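Local coordinates for protein metallo-beta-lactamase (Serratia marcescens, PDB 6K4X) that hydrolyses the beta-lactam ring of antibiotics as a zinc-dependent subclass B3 enzyme, here with the inhibitor 4-amino-2-sulfanylbenzoic acid bound at its two-zinc active site, at residues 31-36 and 138-143; 66-71 and 88-93; 167-172 and 205-210; 195-200 and 252-257. All blocks are in the same frame, centred on the assembly; numbering follows the deposited sequence. Where two conformers were deposited one is given.

Interaction 1 (31-36 and 138-143)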
loop_
_atom_site.group_PDB
_atom_site.type_symbol
_atom_site.label_atom_id
_atom_site.label_comp_id
_atom_site.label_asym_id
_atom_site.label_seq_id
_atom_site.Cartn_x
_atom_site.Cartn_y
_atom_site.Cartn_z
ATOM N N LEU A 31 0.602 -11.200 4.920
ATOM C CA LEU A 31 1.811 -11.971 4.868
ATOM C C LEU A 31 1.798 -12.892 6.082
ATOM O O LEU A 31 1.861 -12.402 7.207
ATOM C CB LEU A 31 3.007 -11.030 4.914
ATOM C CG LEU A 31 4.365 -11.691 4.747
ATOM C CD1 LEU A 31 4.522 -12.352 3.384
ATOM C CD2 LEU A 31 5.484 -10.689 4.966
ATOM N N SER A 32 1.648 -14.196 5.855
ATOM C CA SER A 32 1.306 -15.118 6.932
ATOM C C SER A 32 2.530 -15.892 7.426
ATOM O O SER A 32 3.488 -16.135 6.691
ATOM C CB SER A 32 0.224 -16.071 6.526
ATOM O OG SER A 32 0.608 -16.806 5.378
ATOM N N SER A 33 2.457 -16.328 8.692
ATOM C CA SER A 33 3.405 -17.277 9.196
ATOM C C SER A 33 2.783 -18.055 10.333
ATOM O O SER A 33 1.854 -17.600 10.971
ATOM C CB SER A 33 4.687 -16.624 9.662
ATOM O OG SER A 33 4.644 -16.242 11.042
ATOM N N PRO A 34 3.343 -19.227 10.686
ATOM C CA PRO A 34 2.878 -19.955 11.863
ATOM C C PRO A 34 3.038 -19.193 13.180
ATOM O O PRO A 34 2.448 -19.617 14.183
ATOM C CB PRO A 34 3.710 -21.248 11.857
ATOM C CG PRO A 34 4.140 -21.402 10.416
ATOM C CD PRO A 34 4.360 -19.977 9.932
ATOM N N GLN A 35 3.839 -18.135 13.201
ATOM C CA GLN A 35 4.104 -17.381 14.413
ATOM C C GLN A 35 3.328 -16.066 14.443
ATOM O O GLN A 35 3.437 -15.331 15.422
ATOM C CB GLN A 35 5.608 -17.179 14.569
ATOM C CG GLN A 35 6.310 -18.528 14.642
ATOM C CD GLN A 35 7.785 -18.512 14.941
ATOM O OE1 GLN A 35 8.436 -17.476 14.920
ATOM N NE2 GLN A 35 8.343 -19.686 15.192
ATOM N N GLY A 36 2.514 -15.798 13.429
ATOM C CA GLY A 36 1.757 -14.572 13.353
ATOM C C GLY A 36 1.953 -13.877 12.021
ATOM O O GLY A 36 2.831 -14.262 11.216
ATOM N N GLY A 138 8.641 -13.201 13.799
ATOM C CA GLY A 138 9.036 -14.574 13.567
ATOM C C GLY A 138 9.928 -14.649 12.334
ATOM O O GLY A 138 10.928 -13.935 12.249
ATOM N N PRO A 139 9.590 -15.481 11.327
ATOM C CA PRO A 139 10.414 -15.586 10.139
ATOM C C PRO A 139 10.164 -14.491 9.093
ATOM O O PRO A 139 10.831 -14.456 8.066
ATOM C CB PRO A 139 9.961 -16.943 9.572
ATOM C CG PRO A 139 8.498 -17.005 9.909
ATOM C CD PRO A 139 8.409 -16.367 11.281
ATOM N N LEU A 140 9.197 -13.607 9.331
ATOM C CA LEU A 140 8.846 -12.548 8.391
ATOM C C LEU A 140 9.793 -11.367 8.554
ATOM O O LEU A 140 10.117 -10.970 9.663
ATOM C CB LEU A 140 7.407 -12.108 8.625
ATOM C CG LEU A 140 6.359 -13.211 8.568
ATOM C CD1 LEU A 140 4.974 -12.609 8.759
ATOM C CD2 LEU A 140 6.451 -14.000 7.272
ATOM N N ALA A 141 10.147 -10.759 7.416
ATOM C CA ALA A 141 11.019 -9.597 7.395
ATOM C C ALA A 141 10.572 -8.662 6.272
ATOM O O ALA A 141 10.763 -8.973 5.094
ATOM C CB ALA A 141 12.454 -10.022 7.200
ATOM N N VAL A 142 9.968 -7.545 6.633
ATOM C CA VAL A 142 9.416 -6.590 5.691
ATOM C C VAL A 142 10.219 -5.292 5.792
ATOM O O VAL A 142 10.392 -4.754 6.893
ATOM C CB VAL A 142 7.932 -6.318 5.966
ATOM C CG1 VAL A 142 7.424 -5.240 5.038
ATOM C CG2 VAL A 142 7.096 -7.573 5.857
ATOM N N LYS A 143 10.683 -4.769 4.658
ATOM C CA LYS A 143 11.466 -3.539 4.660
ATOM C C LYS A 143 10.572 -2.361 4.260
ATOM O O LYS A 143 9.742 -2.477 3.353
ATOM C CB LYS A 143 12.649 -3.656 3.699
ATOM C CG LYS A 143 13.502 -2.406 3.575
ATOM C CD LYS A 143 14.809 -2.628 2.856
ATOM C CE LYS A 143 15.728 -3.606 3.554
ATOM N NZ LYS A 143 16.957 -3.826 2.761
#

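Interaction 2 (66-71 and 88-93)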
loop_
_atom_site.group_PDB
_atom_site.type_symbol
_atom_site.label_atom_id
_atom_site.label_comp_id
_atom_site.label_asym_id
_atom_site.label_seq_id
_atom_site.Cartn_x
_atom_site.Cartn_y
_atom_site.Cartn_z
ATOM N N LYS A 66 -0.136 -9.218 13.902
ATOM C CA LYS A 66 0.641 -8.505 14.908
ATOM C C LYS A 66 1.011 -7.084 14.493
ATOM O O LYS A 66 1.206 -6.240 15.368
ATOM C CB LYS A 66 1.908 -9.290 15.247
ATOM C CG LYS A 66 1.642 -10.696 15.759
ATOM C CD LYS A 66 0.599 -10.805 16.842
ATOM C CE LYS A 66 0.409 -12.232 17.312
ATOM N NZ LYS A 66 -0.657 -12.361 18.320
ATOM N N TYR A 67 1.115 -6.844 13.190
ATOM C CA TYR A 67 1.430 -5.515 12.660
ATOM C C TYR A 67 0.482 -5.226 11.508
ATOM O O TYR A 67 0.155 -6.146 10.729
ATOM C CB TYR A 67 2.855 -5.425 12.119
ATOM C CG TYR A 67 3.928 -5.480 13.169
ATOM C CD1 TYR A 67 4.100 -4.421 14.031
ATOM C CD2 TYR A 67 4.773 -6.565 13.302
ATOM C CE1 TYR A 67 5.084 -4.422 15.003
ATOM C CE2 TYR A 67 5.763 -6.590 14.283
ATOM C CZ TYR A 67 5.913 -5.514 15.136
ATOM O OH TYR A 67 6.881 -5.488 16.109
ATOM N N ILE A 68 0.068 -3.966 11.393
ATOM C CA ILE A 68 -0.615 -3.449 10.223
ATOM C C ILE A 68 0.296 -2.361 9.659
ATOM O O ILE A 68 0.588 -1.377 10.349
ATOM C CB ILE A 68 -2.001 -2.885 10.573
ATOM C CG1 ILE A 68 -2.899 -3.943 11.202
ATOM C CG2 ILE A 68 -2.645 -2.273 9.344
ATOM C CD1 ILE A 68 -4.137 -3.407 11.893
ATOM N N LEU A 69 0.702 -2.518 8.413
ATOM C CA LEU A 69 1.586 -1.593 7.740
ATOM C C LEU A 69 0.761 -0.675 6.859
ATOM O O LEU A 69 -0.054 -1.165 6.088
ATOM C CB LEU A 69 2.595 -2.371 6.894
ATOM C CG LEU A 69 3.332 -3.492 7.617
ATOM C CD1 LEU A 69 4.365 -4.108 6.699
ATOM C CD2 LEU A 69 3.953 -3.022 8.909
ATOM N N SER A 70 1.018 0.629 6.914
ATOM C CA SER A 70 0.282 1.608 6.127
ATOM C C SER A 70 1.145 2.085 4.966
ATOM O O SER A 70 2.286 2.535 5.179
ATOM C CB SER A 70 -0.117 2.765 7.001
ATOM O OG SER A 70 -0.732 3.810 6.243
ATOM N N THR A 71 0.594 2.065 3.751
ATOM C CA THR A 71 1.227 2.754 2.612
ATOM C C THR A 71 1.094 4.273 2.792
ATOM O O THR A 71 2.080 4.982 2.989
ATOM C CB THR A 71 0.648 2.309 1.260
ATOM O OG1 THR A 71 -0.773 2.470 1.291
ATOM C CG2 THR A 71 1.030 0.887 0.902
ATOM N N THR A 88 -7.617 -6.855 15.901
ATOM C CA THR A 88 -6.421 -7.688 15.910
ATOM C C THR A 88 -5.573 -7.458 17.161
ATOM O O THR A 88 -4.866 -8.379 17.572
ATOM C CB THR A 88 -5.542 -7.421 14.683
ATOM O OG1 THR A 88 -5.162 -6.039 14.672
ATOM C CG2 THR A 88 -6.246 -7.790 13.392
ATOM N N GLY A 89 -5.588 -6.234 17.694
ATOM C CA GLY A 89 -4.632 -5.793 18.702
ATOM C C GLY A 89 -3.284 -5.397 18.122
ATOM O O GLY A 89 -2.354 -5.143 18.893
ATOM N N ALA A 90 -3.152 -5.336 16.789
ATOM C CA ALA A 90 -1.883 -5.097 16.119
ATOM C C ALA A 90 -1.368 -3.684 16.400
ATOM O O ALA A 90 -2.111 -2.759 16.731
ATOM C CB ALA A 90 -2.049 -5.328 14.635
ATOM N N THR A 91 -0.074 -3.534 16.175
ATOM C CA THR A 91 0.580 -2.234 16.115
ATOM C C THR A 91 0.571 -1.755 14.672
ATOM O O THR A 91 0.850 -2.549 13.753
ATOM C CB THR A 91 2.010 -2.312 16.630
ATOM O OG1 THR A 91 1.924 -2.687 18.007
ATOM C CG2 THR A 91 2.765 -1.012 16.507
ATOM N N VAL A 92 0.242 -0.483 14.461
ATOM C CA VAL A 92 0.203 0.117 13.141
ATOM C C VAL A 92 1.527 0.838 12.884
ATOM O O VAL A 92 1.947 1.666 13.694
ATOM C CB VAL A 92 -0.970 1.103 13.054
ATOM C CG1 VAL A 92 -1.016 1.782 11.702
ATOM C CG2 VAL A 92 -2.292 0.406 13.363
ATOM N N LEU A 93 2.175 0.549 11.753
ATOM C CA LEU A 93 3.451 1.150 11.422
ATOM C C LEU A 93 3.307 1.994 10.166
ATOM O O LEU A 93 2.675 1.579 9.199
ATOM C CB LEU A 93 4.505 0.080 11.202
ATOM C CG LEU A 93 4.771 -0.823 12.393
ATOM C CD1 LEU A 93 5.819 -1.858 12.057
ATOM C CD2 LEU A 93 5.190 -0.058 13.623
#

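Interaction 3 (167-172 and 205-210)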
loop_
_atom_site.group_PDB
_atom_site.type_symbol
_atom_site.label_atom_id
_atom_site.label_comp_id
_atom_site.label_asym_id
_atom_site.label_seq_id
_atom_site.Cartn_x
_atom_site.Cartn_y
_atom_site.Cartn_z
ATOM N N CYS A 167 12.061 -18.465 -4.481
ATOM C CA CYS A 167 11.670 -17.237 -3.807
ATOM C C CYS A 167 11.475 -16.102 -4.809
ATOM O O CYS A 167 12.146 -16.051 -5.860
ATOM C CB CYS A 167 12.737 -16.834 -2.806
ATOM S SG CYS A 167 12.975 -18.073 -1.515
ATOM N N LYS A 168 10.626 -15.131 -4.439
ATOM C CA LYS A 168 10.358 -13.970 -5.237
ATOM C C LYS A 168 10.336 -12.747 -4.332
ATOM O O LYS A 168 9.860 -12.793 -3.201
ATOM C CB LYS A 168 8.993 -14.068 -5.919
ATOM C CG LYS A 168 8.807 -15.229 -6.868
ATOM C CD LYS A 168 9.582 -15.093 -8.126
ATOM C CE LYS A 168 9.338 -16.277 -9.044
ATOM N NZ LYS A 168 10.344 -16.360 -10.120
ATOM N N ASP A 169 10.799 -11.633 -4.888
ATOM C CA ASP A 169 10.731 -10.356 -4.229
ATOM C C ASP A 169 9.374 -9.720 -4.503
ATOM O O ASP A 169 9.008 -9.495 -5.673
ATOM C CB ASP A 169 11.845 -9.439 -4.726
ATOM C CG ASP A 169 13.200 -9.970 -4.327
ATOM O OD1 ASP A 169 13.306 -10.640 -3.263
ATOM O OD2 ASP A 169 14.131 -9.806 -5.130
ATOM N N VAL A 170 8.652 -9.441 -3.427
ATOM C CA VAL A 170 7.316 -8.866 -3.483
ATOM C C VAL A 170 7.378 -7.420 -3.013
ATOM O O VAL A 170 8.053 -7.098 -2.040
ATOM C CB VAL A 170 6.352 -9.668 -2.601
ATOM C CG1 VAL A 170 4.935 -9.142 -2.720
ATOM C CG2 VAL A 170 6.410 -11.149 -2.919
ATOM N N VAL A 171 6.683 -6.546 -3.733
ATOM C CA VAL A 171 6.623 -5.117 -3.442
ATOM C C VAL A 171 5.157 -4.717 -3.320
ATOM O O VAL A 171 4.395 -4.942 -4.260
ATOM C CB VAL A 171 7.311 -4.297 -4.546
ATOM C CG1 VAL A 171 7.192 -2.811 -4.259
ATOM C CG2 VAL A 171 8.760 -4.719 -4.753
ATOM N N PHE A 172 4.773 -4.129 -2.188
ATOM C CA PHE A 172 3.474 -3.484 -2.039
ATOM C C PHE A 172 3.705 -2.008 -2.282
ATOM O O PHE A 172 4.285 -1.303 -1.459
ATOM C CB PHE A 172 2.860 -3.794 -0.674
ATOM C CG PHE A 172 1.389 -3.489 -0.572
ATOM C CD1 PHE A 172 0.917 -2.197 -0.673
ATOM C CD2 PHE A 172 0.475 -4.500 -0.401
ATOM C CE1 PHE A 172 -0.438 -1.918 -0.571
ATOM C CE2 PHE A 172 -0.868 -4.218 -0.281
ATOM C CZ PHE A 172 -1.329 -2.931 -0.363
ATOM N N LYS A 205 14.220 1.335 -8.959
ATOM C CA LYS A 205 15.431 0.573 -8.602
ATOM C C LYS A 205 15.131 -0.641 -7.713
ATOM O O LYS A 205 16.028 -1.448 -7.476
ATOM C CB LYS A 205 16.418 1.493 -7.883
ATOM C CG LYS A 205 17.069 2.547 -8.764
ATOM C CD LYS A 205 17.928 3.480 -7.939
ATOM C CE LYS A 205 18.367 4.711 -8.697
ATOM N NZ LYS A 205 19.237 4.347 -9.837
ATOM N N LEU A 206 13.910 -0.784 -7.185
ATOM C CA LEU A 206 13.612 -1.899 -6.269
ATOM C C LEU A 206 13.787 -3.236 -6.984
ATOM O O LEU A 206 13.385 -3.420 -8.106
ATOM C CB LEU A 206 12.165 -1.812 -5.777
ATOM C CG LEU A 206 11.862 -0.685 -4.795
ATOM C CD1 LEU A 206 10.380 -0.595 -4.516
ATOM C CD2 LEU A 206 12.622 -0.846 -3.495
ATOM N N SER A 207 14.300 -4.216 -6.248
ATOM C CA SER A 207 14.145 -5.628 -6.590
ATOM C C SER A 207 12.650 -5.964 -6.559
ATOM O O SER A 207 12.018 -5.818 -5.528
ATOM C CB SER A 207 14.923 -6.496 -5.621
ATOM O OG SER A 207 16.304 -6.158 -5.612
ATOM N N CYS A 208 12.075 -6.402 -7.681
ATOM C CA CYS A 208 10.614 -6.360 -7.821
ATOM C C CYS A 208 10.062 -7.450 -8.741
ATOM O O CYS A 208 9.606 -7.119 -9.853
ATOM C CB CYS A 208 10.237 -4.998 -8.404
ATOM S SG CYS A 208 8.470 -4.691 -8.693
ATOM N N ASP A 209 9.944 -8.688 -8.265
ATOM C CA ASP A 209 9.387 -9.755 -9.069
ATOM C C ASP A 209 7.865 -9.651 -9.146
ATOM O O ASP A 209 7.302 -9.914 -10.216
ATOM C CB ASP A 209 9.759 -11.127 -8.521
ATOM C CG ASP A 209 11.247 -11.385 -8.563
ATOM O OD1 ASP A 209 11.827 -11.229 -9.669
ATOM O OD2 ASP A 209 11.814 -11.730 -7.533
ATOM N N ILE A 210 7.215 -9.363 -8.024
ATOM C CA ILE A 210 5.750 -9.289 -7.945
ATOM C C ILE A 210 5.414 -7.950 -7.314
ATOM O O ILE A 210 5.744 -7.738 -6.139
ATOM C CB ILE A 210 5.170 -10.432 -7.100
ATOM C CG1 ILE A 210 5.492 -11.786 -7.734
ATOM C CG2 ILE A 210 3.672 -10.225 -6.867
ATOM C CD1 ILE A 210 5.200 -12.966 -6.819
HETATM O O HOH W 1 14.140 -9.845 -8.006
#

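Interaction 4 (195-200 and 252-257). With SO4 (sulfate ion), chain G.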
loop_
_atom_site.group_PDB
_atom_site.type_symbol
_atom_site.label_atom_id
_atom_site.label_comp_id
_atom_site.label_asym_id
_atom_site.label_seq_id
_atom_site.Cartn_x
_atom_site.Cartn_y
_atom_site.Cartn_z
ATOM N N SER A 195 10.133 15.275 -3.844
ATOM C CA SER A 195 9.815 14.012 -3.166
ATOM C C SER A 195 9.268 12.989 -4.161
ATOM O O SER A 195 9.707 11.833 -4.174
ATOM C CB SER A 195 8.830 14.239 -2.071
ATOM O OG SER A 195 9.436 14.853 -0.955
ATOM N N LEU A 196 8.346 13.429 -5.000
ATOM C CA LEU A 196 7.788 12.546 -6.014
ATOM C C LEU A 196 8.916 12.009 -6.900
ATOM O O LEU A 196 8.996 10.814 -7.197
ATOM C CB LEU A 196 6.773 13.302 -6.876
ATOM C CG LEU A 196 5.366 13.442 -6.284
ATOM C CD1 LEU A 196 4.568 14.437 -7.089
ATOM C CD2 LEU A 196 4.642 12.107 -6.188
ATOM N N ARG A 197 9.802 12.904 -7.356
ATOM C CA ARG A 197 10.860 12.481 -8.277
ATOM C C ARG A 197 11.808 11.507 -7.595
ATOM O O ARG A 197 12.236 10.523 -8.223
ATOM C CB ARG A 197 11.598 13.689 -8.843
ATOM C CG ARG A 197 10.746 14.435 -9.852
ATOM C CD ARG A 197 11.425 15.694 -10.325
ATOM N NE ARG A 197 10.669 16.260 -11.424
ATOM C CZ ARG A 197 10.807 17.496 -11.900
ATOM N NH1 ARG A 197 10.102 17.857 -12.965
ATOM N NH2 ARG A 197 11.635 18.344 -11.315
ATOM N N GLY A 198 12.152 11.753 -6.335
ATOM C CA GLY A 198 12.978 10.801 -5.611
ATOM C C GLY A 198 12.292 9.445 -5.479
ATOM O O GLY A 198 12.938 8.399 -5.523
ATOM N N SER A 199 10.968 9.450 -5.311
ATOM C CA SER A 199 10.212 8.217 -5.181
ATOM C C SER A 199 10.160 7.432 -6.495
ATOM O O SER A 199 10.276 6.210 -6.463
ATOM C CB SER A 199 8.850 8.496 -4.629
ATOM O OG SER A 199 8.986 8.964 -3.313
ATOM N N PHE A 200 9.981 8.110 -7.620
ATOM C CA PHE A 200 10.038 7.395 -8.877
ATOM C C PHE A 200 11.389 6.681 -9.015
ATOM O O PHE A 200 11.440 5.514 -9.440
ATOM C CB PHE A 200 9.846 8.311 -10.087
ATOM C CG PHE A 200 8.673 9.257 -10.052
ATOM C CD1 PHE A 200 7.456 8.943 -9.461
ATOM C CD2 PHE A 200 8.810 10.509 -10.619
ATOM C CE1 PHE A 200 6.415 9.859 -9.432
ATOM C CE2 PHE A 200 7.768 11.422 -10.597
ATOM C CZ PHE A 200 6.578 11.102 -10.002
ATOM N N ARG A 252 2.552 11.168 -15.071
ATOM C CA ARG A 252 1.447 11.924 -14.511
ATOM C C ARG A 252 1.963 13.268 -13.977
ATOM O O ARG A 252 1.311 14.300 -14.174
ATOM C CB ARG A 252 0.773 11.112 -13.407
ATOM C CG ARG A 252 -0.450 11.779 -12.804
ATOM C CD ARG A 252 -1.204 10.815 -11.905
ATOM N NE ARG A 252 -2.424 11.426 -11.403
ATOM C CZ ARG A 252 -3.502 10.786 -11.006
ATOM N NH1 ARG A 252 -3.548 9.471 -11.053
ATOM N NH2 ARG A 252 -4.499 11.481 -10.496
ATOM N N LEU A 253 3.113 13.264 -13.313
ATOM C CA LEU A 253 3.660 14.526 -12.833
ATOM C C LEU A 253 4.086 15.424 -13.995
ATOM O O LEU A 253 3.801 16.624 -13.965
ATOM C CB LEU A 253 4.835 14.281 -11.893
ATOM C CG LEU A 253 5.538 15.557 -11.409
ATOM C CD1 LEU A 253 4.608 16.443 -10.601
ATOM C CD2 LEU A 253 6.757 15.186 -10.571
ATOM N N GLU A 254 4.732 14.870 -15.018
ATOM C CA GLU A 254 5.176 15.716 -16.111
ATOM C C GLU A 254 3.985 16.310 -16.855
ATOM O O GLU A 254 3.999 17.480 -17.237
ATOM C CB GLU A 254 6.105 14.959 -17.054
ATOM C CG GLU A 254 7.477 14.711 -16.424
ATOM C CD GLU A 254 8.202 15.951 -15.881
ATOM O OE1 GLU A 254 8.000 17.081 -16.418
ATOM O OE2 GLU A 254 8.961 15.844 -14.904
ATOM N N THR A 255 2.942 15.516 -17.049
ATOM C CA THR A 255 1.733 16.035 -17.674
ATOM C C THR A 255 1.166 17.184 -16.837
ATOM O O THR A 255 0.714 18.213 -17.358
ATOM C CB THR A 255 0.697 14.916 -17.871
ATOM O OG1 THR A 255 1.171 13.977 -18.841
ATOM C CG2 THR A 255 -0.623 15.441 -18.389
ATOM N N ARG A 256 1.122 16.996 -15.522
ATOM C CA ARG A 256 0.579 18.015 -14.603
ATOM C C ARG A 256 1.408 19.299 -14.652
ATOM O O ARG A 256 0.852 20.397 -14.801
ATOM C CB ARG A 256 0.523 17.453 -13.190
ATOM C CG ARG A 256 0.086 18.466 -12.137
ATOM C CD ARG A 256 -1.289 19.078 -12.419
ATOM N NE ARG A 256 -1.626 20.082 -11.413
ATOM C CZ ARG A 256 -2.389 19.891 -10.346
ATOM N NH1 ARG A 256 -2.918 18.704 -10.093
ATOM N NH2 ARG A 256 -2.587 20.896 -9.514
ATOM N N LEU A 257 2.732 19.186 -14.580
ATOM C CA LEU A 257 3.571 20.383 -14.554
ATOM C C LEU A 257 3.381 21.133 -15.882
ATOM O O LEU A 257 3.339 22.370 -15.917
ATOM C CB LEU A 257 5.045 20.035 -14.327
ATOM C CG LEU A 257 5.367 19.504 -12.936
ATOM C CD1 LEU A 257 6.823 19.081 -12.844
ATOM C CD2 LEU A 257 5.030 20.493 -11.841
HETATM S S SO4 G . -2.170 7.214 -13.531
HETATM O O1 SO4 G . -1.428 8.131 -14.368
HETATM O O2 SO4 G . -1.837 7.337 -12.107
HETATM O O3 SO4 G . -3.620 7.514 -13.710
HETATM O O4 SO4 G . -1.943 5.833 -13.972
HETATM O O HOH W 2 9.315 14.171 -12.886
HETATM O O HOH W 3 9.417 19.680 -15.408
#

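Interaction 1 (31-36 and 138-143)
G138 meets the side chain of Q35 at the outer end of the contact, its CA 3.3 Å from Q35 OE1. The extended chain of Q35 carries its amide out of the 33-36 turn to this point, and the same OE1 lies near P139 CD. The proline ring then covers S33, with CG 3.8 Å from S33 CB and CD close to S33 OG. That hydroxyl is engaged inside the turn: as the acceptor of an ST turn it takes the N-H of Q35, and it donates to G36 O over 2.7 Å, in the carbonyl plane and on a lone pair. Both bonds fix its rotation within the type I turn running from S33 to G36.

L140 fills the middle. With CG anti to its own carbonyl carbon (chi1 -55°), the fork reaches the backbone of 31-36: CD1 rests 3.5 Å from L31 O and also nears G36 O, while CD2 packs against S33 CB and meets L31 CG tip to tip at 4.0 Å. Further on, V142 reaches L31 in the same manner, CG2 to CD2 at 3.6 Å. No hydrogen bond joins the two segments. The contact thus lays the 31-36 connection, between antiparallel strands 29-31 and 37-40 of one sheet, against strand 140-146 of the other, where I38 of strand 37-40 and W159 of strand 155-163 extend the packing.

Interaction 2 (66-71 and 88-93)
Y67 and T91 sit side by side on neighbouring parallel strands, their side chains pointing the same way, with Y67 CD1 3.9 Å from T91 CB. The tyrosine has CG anti to its carbonyl carbon (chi1 -70°), which swings the ring over toward strand 91-95: T91 O comes to the ring edge, near its plane, and L93 CD1 approaches Y67 CD1 obliquely at 3.7 Å. L93 uses the same methyl on L69, whose CD2 lies 3.8 Å away. The two leucines run alongside each other with nearly identical torsions, and L93 CD1 thereby touches both the tyrosine ring and the leucine neighbour.

I68 and V92 occupy the other face. Near the start of the strand pairing I68 turns CG1 and CD1 back over A90, CG1 standing 3.8 Å from A90 CB, and CD1 also nears T88 OG1. T88 holds that hydroxyl between its backbone N and carbonyl carbon (chi1 59°), where it accepts from A90 N in an ST turn; M84 O is its partner in helix 81-88. The turn leads through G89, at positive phi, from the helix into strand 91-95.

Four backbone bonds complete the ladder, K66 O and I68 O accepting from T91 N and L93 N, while T91 O and L93 O accept from I68 N and S70 N. Strand, helix and parallel strand form a beta-alpha-beta crossover. Its chemistry is division of labour: main-chain bonds set the register, and mostly apolar side chains pack along both faces of the pair, just ahead of zinc ligands H72 and H74.

Interaction 3 (167-172 and 205-210)
The carboxylates of D169 and D209 approach with their side chains oblique and their planes 16° apart, their OD2 atoms 3.9 Å from one another. Such a pairing of like charges would be unfavourable by itself, but water 1 donates to both oxygens, at 2.9 Å to D169 OD2 and more weakly to D209 OD2, which should ease the repulsion. D209 OD2 is also gripped by the main chain: CG anti to its carbonyl carbon (chi1 -64°) turns the acid toward strand 166-173, and its anti lone pair receives D169 N in an almost straight bond of 2.8 Å, with an N-H...O angle of 175°. K168 crosses D209 at about a right angle, laying the methylene CD against D209 CB at 4.0 Å. S207 comes up to the other acid through CB, 3.4 Å from D169 OD2.

V171 faces the incoming loop. CG1 meets L206 CD1 at 3.9 Å, the two side chains crossing at a slant, while CG2 nestles among S207 O, C208 CA and C208 CB. C208 itself is tied by a disulfide to C242 on helix 241-260.

Between these side chains the backbones begin to pair. D169 O accepts from I210 N, and weakly from D209 N as well; I210 O in turn accepts from V171 N. V170 and I210 are therefore bridged in parallel, the entry of edge strand 210-213 into the second sheet. With helix 190-205 leading from strand 166-173 to this edge, the segments close a beta-alpha-beta crossover in the alpha-beta/beta-alpha sandwich of the metallo-beta-lactamase fold.

Interaction 4 (195-200 and 252-257)
L253 is the main apolar link between helices 190-205 and 241-260 on the outside of the metallo-beta-lactamase sandwich. Segments 195-200 and 252-257 of these helices run roughly antiparallel, their N-to-C directions 152° apart. The axes of the two segments come no nearer than 11.7 Å, so long side chains must bridge the gap. With CG anti to the backbone N (chi1 176°), L253 sends its fork across: CD1 lies 4.0 Å from L196 CD1, and CD2 reaches the edge of the F200 ring, 3.9 Å from CE2. R197 CG adds an aliphatic contact to the same CD2. L196 in turn lies near zinc ligand H150, which places this packing behind the metal site.

A charged group borders the leucines. R197, extended from CG to NE, forms a salt bridge from NH1 to the syn lone pair of E254 OE2 at 3.0 Å. Guanidinium and carboxylate planes are only 9° apart, though OE2 is tilted slightly out of the guanidinium plane. Two waters reinforce it: one accepts from R197 NE and donates to E254 OE2, and the other, held weakly by NH1, donates to OE1.

Beyond the interface, R252 binds a sulfate ion, probably from the crystallisation liquor, at its guanidinium edge, NH1 donating to sulfate O2 over 2.9 Å.

From the N terminus, interaction 1 closes the widest span, bringing the 31-36 turn onto strand 140-146 and so joining the two sheets. Nested within it, interaction 2 closes the short crossover from strand 65-69 through helix 81-88 to strand 91-95. The two touch where V142 CG1 meets L69 CD1 at 3.7 Å. Interaction 3 opens later, yet packs against interaction 2 through F172 and T71, and reaches the same second sheet as interaction 1. Interactions 3 and 4 cross along the chain: after strand 166-173 the chain reaches helix 190-205, which carries 195-200 and leads to 205-210, before helix 241-260 returns to 195-200 on the opposite side of the chain's centre from interactions 1 and 2.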